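Side-chain contacts in ABC transporter substrate-binding protein (Streptococcus pneumoniae, PDB 4OHN), which binds histidine and probably hands it to an ABC uptake transporter in the membrane, as a family 3 extracellular solute-binding protein: residues A50-Y55 / L80-Y85; A96-Y101 / K221-A226. One frame throughout, in Å; residues are numbered along the deposited sequence. Where two conformers were deposited one is given.

In the fold
Both contacts belong to the same lobe of a two-lobed solute-binding protein, and their centres lie about 9 Å apart. Contact 1 closes first along the chain, joining helix 43-53 to segment 80-85, on strand 80-81; contact 2 then joins segment 96-101, on strand 96-97, to helix 217-232. Strands 80-81 and 96-97 both pair with strand 206-212, so the two contacts reach one sheet. They also touch directly. Tyr55 OH lies 2.6 Å from Lys222 O, a probable hydrogen bond, and the rings of Tyr85 and Phe97 meet. Helices 43-53 and 217-232 thus pack together beside the sheet whose strand 80-81 leads into the histidine pocket.

Contact 1: A50-Y55 / L80-Y85; sequences AVFEKY and LIWNGY. With HIS (histidine), chain B; ACT (acetate ion), chain D.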
loop_
_atom_site.group_PDB
_atom_site.type_symbol
_atom_site.label_atom_id
_atom_site.label_comp_id
_atom_site.label_asym_id
_atom_site.label_seq_id
_atom_site.Cartn_x
_atom_site.Cartn_y
_atom_site.Cartn_z
ATOM N N ALA A 50 4.980 -10.774 -13.181
ATOM C CA ALA A 50 4.482 -10.835 -14.553
ATOM C C ALA A 50 5.010 -9.681 -15.407
ATOM O O ALA A 50 5.317 -9.861 -16.582
ATOM C CB ALA A 50 2.962 -10.841 -14.560
ATOM N N VAL A 51 5.128 -8.495 -14.825
ATOM C CA VAL A 51 5.711 -7.360 -15.549
ATOM C C VAL A 51 7.149 -7.652 -15.952
ATOM O O VAL A 51 7.533 -7.498 -17.112
ATOM C CB VAL A 51 5.641 -6.067 -14.695
ATOM C CG1 VAL A 51 6.649 -5.003 -15.172
ATOM C CG2 VAL A 51 4.204 -5.525 -14.687
ATOM N N PHE A 52 7.959 -8.082 -14.989
ATOM C CA PHE A 52 9.373 -8.257 -15.277
ATOM C C PHE A 52 9.657 -9.511 -16.098
ATOM O O PHE A 52 10.644 -9.549 -16.827
ATOM C CB PHE A 52 10.194 -8.068 -14.002
ATOM C CG PHE A 52 10.255 -6.622 -13.619
ATOM C CD1 PHE A 52 10.943 -5.718 -14.431
ATOM C CD2 PHE A 52 9.564 -6.146 -12.531
ATOM C CE1 PHE A 52 10.961 -4.358 -14.122
ATOM C CE2 PHE A 52 9.558 -4.808 -12.237
ATOM C CZ PHE A 52 10.242 -3.906 -13.025
ATOM N N GLU A 53 8.751 -10.482 -16.065
ATOM C CA GLU A 53 8.804 -11.636 -16.959
ATOM C C GLU A 53 8.818 -11.211 -18.426
ATOM O O GLU A 53 9.438 -11.878 -19.254
ATOM C CB GLU A 53 7.589 -12.546 -16.704
ATOM C CG GLU A 53 7.592 -13.889 -17.408
ATOM C CD GLU A 53 7.103 -13.882 -18.869
ATOM O OE1 GLU A 53 6.399 -12.953 -19.348
ATOM O OE2 GLU A 53 7.415 -14.872 -19.555
ATOM N N LYS A 54 8.123 -10.126 -18.756
ATOM C CA LYS A 54 8.074 -9.654 -20.142
ATOM C C LYS A 54 9.471 -9.283 -20.653
ATOM O O LYS A 54 9.681 -9.233 -21.865
ATOM C CB LYS A 54 7.152 -8.428 -20.302
ATOM C CG LYS A 54 5.656 -8.617 -19.989
ATOM C CD LYS A 54 4.911 -9.470 -21.008
ATOM C CE LYS A 54 3.432 -9.602 -20.654
ATOM N NZ LYS A 54 2.653 -10.324 -21.693
ATOM N N TYR A 55 10.409 -9.012 -19.740
ATOM C CA TYR A 55 11.758 -8.560 -20.087
ATOM C C TYR A 55 12.838 -9.556 -19.678
ATOM O O TYR A 55 14.030 -9.262 -19.778
ATOM C CB TYR A 55 12.037 -7.194 -19.415
ATOM C CG TYR A 55 10.976 -6.175 -19.754
ATOM C CD1 TYR A 55 10.884 -5.658 -21.032
ATOM C CD2 TYR A 55 10.044 -5.771 -18.813
ATOM C CE1 TYR A 55 9.892 -4.749 -21.369
ATOM C CE2 TYR A 55 9.044 -4.868 -19.125
ATOM C CZ TYR A 55 8.975 -4.360 -20.414
ATOM O OH TYR A 55 8.009 -3.460 -20.793
ATOM N N LEU A 80 12.629 -0.016 -6.747
ATOM C CA LEU A 80 11.220 0.323 -6.834
ATOM C C LEU A 80 10.582 0.131 -5.495
ATOM O O LEU A 80 11.022 -0.703 -4.703
ATOM C CB LEU A 80 10.502 -0.598 -7.814
ATOM C CG LEU A 80 10.890 -0.504 -9.290
ATOM C CD1 LEU A 80 10.224 -1.610 -10.050
ATOM C CD2 LEU A 80 10.483 0.846 -9.863
ATOM N N ILE A 81 9.561 0.926 -5.234
ATOM C CA ILE A 81 8.630 0.705 -4.133
ATOM C C ILE A 81 7.329 0.196 -4.769
ATOM O O ILE A 81 6.706 0.894 -5.570
ATOM C CB ILE A 81 8.360 1.978 -3.323
ATOM C CG1 ILE A 81 9.665 2.573 -2.769
ATOM C CG2 ILE A 81 7.355 1.698 -2.204
ATOM C CD1 ILE A 81 9.517 3.967 -2.195
ATOM N N TRP A 82 6.927 -1.018 -4.423
ATOM C CA TRP A 82 5.773 -1.653 -5.084
ATOM C C TRP A 82 5.099 -2.523 -4.036
ATOM O O TRP A 82 5.577 -3.629 -3.736
ATOM C CB TRP A 82 6.238 -2.483 -6.297
ATOM C CG TRP A 82 5.141 -2.888 -7.238
ATOM C CD1 TRP A 82 3.819 -3.052 -6.941
ATOM C CD2 TRP A 82 5.292 -3.211 -8.616
ATOM N NE1 TRP A 82 3.132 -3.433 -8.078
ATOM C CE2 TRP A 82 4.029 -3.548 -9.110
ATOM C CE3 TRP A 82 6.385 -3.209 -9.498
ATOM C CZ2 TRP A 82 3.825 -3.865 -10.445
ATOM C CZ3 TRP A 82 6.169 -3.535 -10.829
ATOM C CH2 TRP A 82 4.909 -3.853 -11.277
ATOM N N ASN A 83 4.031 -1.994 -3.441
ATOM C CA ASN A 83 3.400 -2.588 -2.260
ATOM C C ASN A 83 2.207 -1.753 -1.850
ATOM O O ASN A 83 2.175 -1.153 -0.779
ATOM C CB ASN A 83 4.424 -2.623 -1.111
ATOM C CG ASN A 83 3.943 -3.328 0.139
ATOM O OD1 ASN A 83 3.919 -2.718 1.214
ATOM N ND2 ASN A 83 3.614 -4.609 0.034
ATOM N N GLY A 84 1.191 -1.694 -2.687
ATOM C CA GLY A 84 0.079 -0.803 -2.406
ATOM C C GLY A 84 0.551 0.609 -2.105
ATOM O O GLY A 84 0.084 1.237 -1.142
ATOM N N TYR A 85 1.458 1.104 -2.945
ATOM C CA TYR A 85 2.090 2.391 -2.705
ATOM C C TYR A 85 1.201 3.498 -3.284
ATOM O O TYR A 85 1.061 3.634 -4.509
ATOM C CB TYR A 85 3.484 2.394 -3.320
ATOM C CG TYR A 85 4.384 3.577 -3.028
ATOM C CD1 TYR A 85 4.456 4.165 -1.772
ATOM C CD2 TYR A 85 5.229 4.061 -4.005
ATOM C CE1 TYR A 85 5.329 5.214 -1.515
ATOM C CE2 TYR A 85 6.096 5.102 -3.758
ATOM C CZ TYR A 85 6.141 5.679 -2.518
ATOM O OH TYR A 85 7.007 6.711 -2.325
HETATM N N HIS B . -1.044 2.787 0.921
HETATM C CA HIS B . -0.272 3.255 2.098
HETATM C C HIS B . 1.018 3.916 1.668
HETATM O O HIS B . 1.311 3.950 0.451
HETATM C CB HIS B . -0.061 2.139 3.149
HETATM C CG HIS B . 0.994 1.113 2.855
HETATM N ND1 HIS B . 1.771 0.579 3.871
HETATM C CD2 HIS B . 1.347 0.445 1.729
HETATM C CE1 HIS B . 2.572 -0.343 3.372
HETATM N NE2 HIS B . 2.331 -0.450 2.075
HETATM O OXT HIS B . 1.729 4.415 2.565
HETATM C C ACT D . 7.805 8.786 0.293
HETATM O O ACT D . 7.157 7.742 0.143
HETATM O OXT ACT D . 7.683 9.328 1.411
HETATM C CH3 ACT D . 8.660 9.340 -0.807
#
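Behind the histidine pocket, Val51 and Phe52 of helix 43-53 pack on Leu80 and Trp82 of segment 80-85. All four side chains are buried, and the contact across the segments is apolar. Trp82 has its CG anti to the backbone N (chi1 -165°), and its six-membered ring reaches toward the helix. Val51 CG2 meets that ring at its edge, 3.9 Å from Trp82 CH2. Phe52 CE2 lies 3.9 Å from Trp82 CZ3, in an oblique approach. Leu80 CD1 comes to the edge of the Phe52 ring, 3.8 Å from Phe52 CZ. One face of that ring is covered by Val51 CG1 of the same helix. Ile20 of strand 19-24 also touches Phe52 and Leu80.

Just past Trp82 the chain turns to the ligand. Asn83 OD1 accepts a hydrogen bond from NE2 of the bound histidine at 2.9 Å, with an N-H...O angle of 148°. Gly84 O accepts a hydrogen bond from the amino N of the ligand at 2.8 Å. Tyr85 OH donates to an acetate, probably from the crystallisation liquor. A helix packed on a sheet strand, with the chain that follows the strand reaching the ligand, is typical of the alpha/beta lobes of these binding proteins.

Contact 2: A96-Y101 / K221-A226; sequences AFSNSY and KKINEA
Ile223 and Asn224 of helix 217-232 meet Ser98 and Asn99 of segment 96-101, within the alpha/beta lobe of the binding protein. Along the helix, Lys222 comes first and makes a weak salt bridge to Glu225, one turn on. Next, Ile223 points toward segment 96-101. Its CG2 touches Ser98 CB at 4.0 Å, and its side chain also reaches Phe52 of helix 43-53. Ser98 OG donates to Asn99 O and is also hydrogen-bonded to Val210 N of strand 206-212, which ties this part of the chain to the neighbouring strand.

Asn224 carries the polar part of the contact. Its CG sits anti to the carbonyl carbon (chi1 -70°), and the amide extends to the chain at Ser98 and Asn99. Asn224 OD1 accepts a hydrogen bond from Asn99 N at 2.8 Å, with an N-H...O angle of 157°. The donor is tilted somewhat from the carbonyl plane. The amides of Asn99 and Asn224 stack, their planes 19° apart, although the side chains cross at about a right angle.

Glu225 and Ala226 follow, and both touch Tyr55. Both ends of the Asn224 amide are used, OD1 directly and ND2 through a water. This bridging water accepts from Asn224 ND2 at 3.0 Å and donates to Phe97 O at 2.8 Å.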
loop_
_atom_site.group_PDB
_atom_site.type_symbol
_atom_site.label_atom_id
_atom_site.label_comp_id
_atom_site.label_asym_id
_atom_site.label_seq_id
_atom_site.Cartn_x
_atom_site.Cartn_y
_atom_site.Cartn_z
ATOM N N ALA A 96 9.200 9.230 -8.785
ATOM C CA ALA A 96 8.384 9.105 -9.990
ATOM C C ALA A 96 7.443 7.923 -9.836
ATOM O O ALA A 96 7.733 6.986 -9.088
ATOM C CB ALA A 96 9.251 8.922 -11.215
ATOM N N PHE A 97 6.318 7.968 -10.534
ATOM C CA PHE A 97 5.340 6.894 -10.512
ATOM C C PHE A 97 5.018 6.359 -11.900
ATOM O O PHE A 97 4.921 7.100 -12.868
ATOM C CB PHE A 97 4.029 7.348 -9.854
ATOM C CG PHE A 97 4.117 7.526 -8.359
ATOM C CD1 PHE A 97 4.256 8.779 -7.815
ATOM C CD2 PHE A 97 4.031 6.444 -7.512
ATOM C CE1 PHE A 97 4.327 8.949 -6.431
ATOM C CE2 PHE A 97 4.108 6.603 -6.131
ATOM C CZ PHE A 97 4.241 7.860 -5.592
ATOM N N SER A 98 4.814 5.048 -11.947
ATOM C CA SER A 98 4.122 4.412 -13.070
ATOM C C SER A 98 2.691 4.932 -13.151
ATOM O O SER A 98 2.199 5.637 -12.268
ATOM C CB SER A 98 4.077 2.897 -12.892
ATOM O OG SER A 98 3.195 2.529 -11.833
ATOM N N ASN A 99 2.005 4.559 -14.220
ATOM C CA ASN A 99 0.559 4.671 -14.246
ATOM C C ASN A 99 -0.017 3.920 -13.033
ATOM O O ASN A 99 0.543 2.933 -12.556
ATOM C CB ASN A 99 -0.018 4.082 -15.538
ATOM C CG ASN A 99 0.180 4.967 -16.715
ATOM O OD1 ASN A 99 0.478 6.137 -16.590
ATOM N ND2 ASN A 99 -0.039 4.423 -17.887
ATOM N N SER A 100 -1.155 4.387 -12.549
ATOM C CA SER A 100 -1.818 3.720 -11.442
ATOM C C SER A 100 -2.539 2.452 -11.910
ATOM O O SER A 100 -3.059 2.389 -13.023
ATOM C CB SER A 100 -2.769 4.683 -10.736
ATOM O OG SER A 100 -2.054 5.776 -10.165
ATOM N N TYR A 101 -2.587 1.441 -11.047
ATOM C CA TYR A 101 -3.147 0.141 -11.436
ATOM C C TYR A 101 -4.338 -0.307 -10.618
ATOM O O TYR A 101 -4.948 -1.319 -10.949
ATOM C CB TYR A 101 -2.058 -0.943 -11.463
ATOM C CG TYR A 101 -1.374 -1.163 -10.150
ATOM C CD1 TYR A 101 -1.897 -2.027 -9.211
ATOM C CD2 TYR A 101 -0.202 -0.480 -9.829
ATOM C CE1 TYR A 101 -1.269 -2.222 -7.984
ATOM C CE2 TYR A 101 0.422 -0.666 -8.602
ATOM C CZ TYR A 101 -0.125 -1.523 -7.692
ATOM O OH TYR A 101 0.476 -1.750 -6.470
ATOM N N LYS A 221 8.524 3.634 -18.061
ATOM C CA LYS A 221 7.903 3.315 -19.345
ATOM C C LYS A 221 7.751 1.819 -19.535
ATOM O O LYS A 221 6.719 1.347 -20.001
ATOM C CB LYS A 221 8.716 3.875 -20.509
ATOM C CG LYS A 221 8.748 5.364 -20.555
ATOM C CD LYS A 221 9.459 5.861 -21.796
ATOM C CE LYS A 221 9.556 7.371 -21.801
ATOM N NZ LYS A 221 10.647 7.841 -20.909
ATOM N N LYS A 222 8.782 1.064 -19.185
ATOM C CA LYS A 222 8.727 -0.391 -19.330
ATOM C C LYS A 222 7.670 -1.029 -18.435
ATOM O O LYS A 222 7.021 -2.013 -18.823
ATOM C CB LYS A 222 10.105 -1.016 -19.104
ATOM C CG LYS A 222 11.120 -0.589 -20.144
ATOM C CD LYS A 222 10.646 -0.868 -21.574
ATOM C CE LYS A 222 11.743 -0.655 -22.596
ATOM N NZ LYS A 222 11.175 -0.641 -23.977
ATOM N N ILE A 223 7.474 -0.501 -17.235
ATOM C CA ILE A 223 6.409 -0.997 -16.373
ATOM C C ILE A 223 5.072 -0.678 -17.046
ATOM O O ILE A 223 4.199 -1.544 -17.159
ATOM C CB ILE A 223 6.496 -0.366 -14.971
ATOM C CG1 ILE A 223 7.763 -0.838 -14.264
ATOM C CG2 ILE A 223 5.236 -0.677 -14.172
ATOM C CD1 ILE A 223 8.099 -0.023 -13.030
ATOM N N ASN A 224 4.890 0.551 -17.514
ATOM C CA ASN A 224 3.617 0.925 -18.145
ATOM C C ASN A 224 3.321 0.098 -19.393
ATOM O O ASN A 224 2.169 -0.322 -19.613
ATOM C CB ASN A 224 3.626 2.407 -18.488
ATOM C CG ASN A 224 3.571 3.308 -17.268
ATOM O OD1 ASN A 224 3.097 2.903 -16.194
ATOM N ND2 ASN A 224 4.051 4.539 -17.410
ATOM N N GLU A 225 4.322 -0.129 -20.229
ATOM C CA GLU A 225 4.120 -0.944 -21.430
ATOM C C GLU A 225 3.726 -2.356 -21.061
ATOM O O GLU A 225 2.870 -2.961 -21.734
ATOM C CB GLU A 225 5.388 -0.965 -22.273
ATOM C CG GLU A 225 5.707 0.373 -22.923
ATOM C CD GLU A 225 7.078 0.460 -23.502
ATOM O OE1 GLU A 225 7.823 -0.540 -23.549
ATOM O OE2 GLU A 225 7.430 1.582 -23.950
ATOM N N ALA A 226 4.337 -2.917 -20.020
ATOM C CA ALA A 226 3.966 -4.250 -19.581
ATOM C C ALA A 226 2.528 -4.268 -19.058
ATOM O O ALA A 226 1.790 -5.239 -19.313
ATOM C CB ALA A 226 4.913 -4.730 -18.521
HETATM O O HOH W 1 4.063 6.921 -15.551
#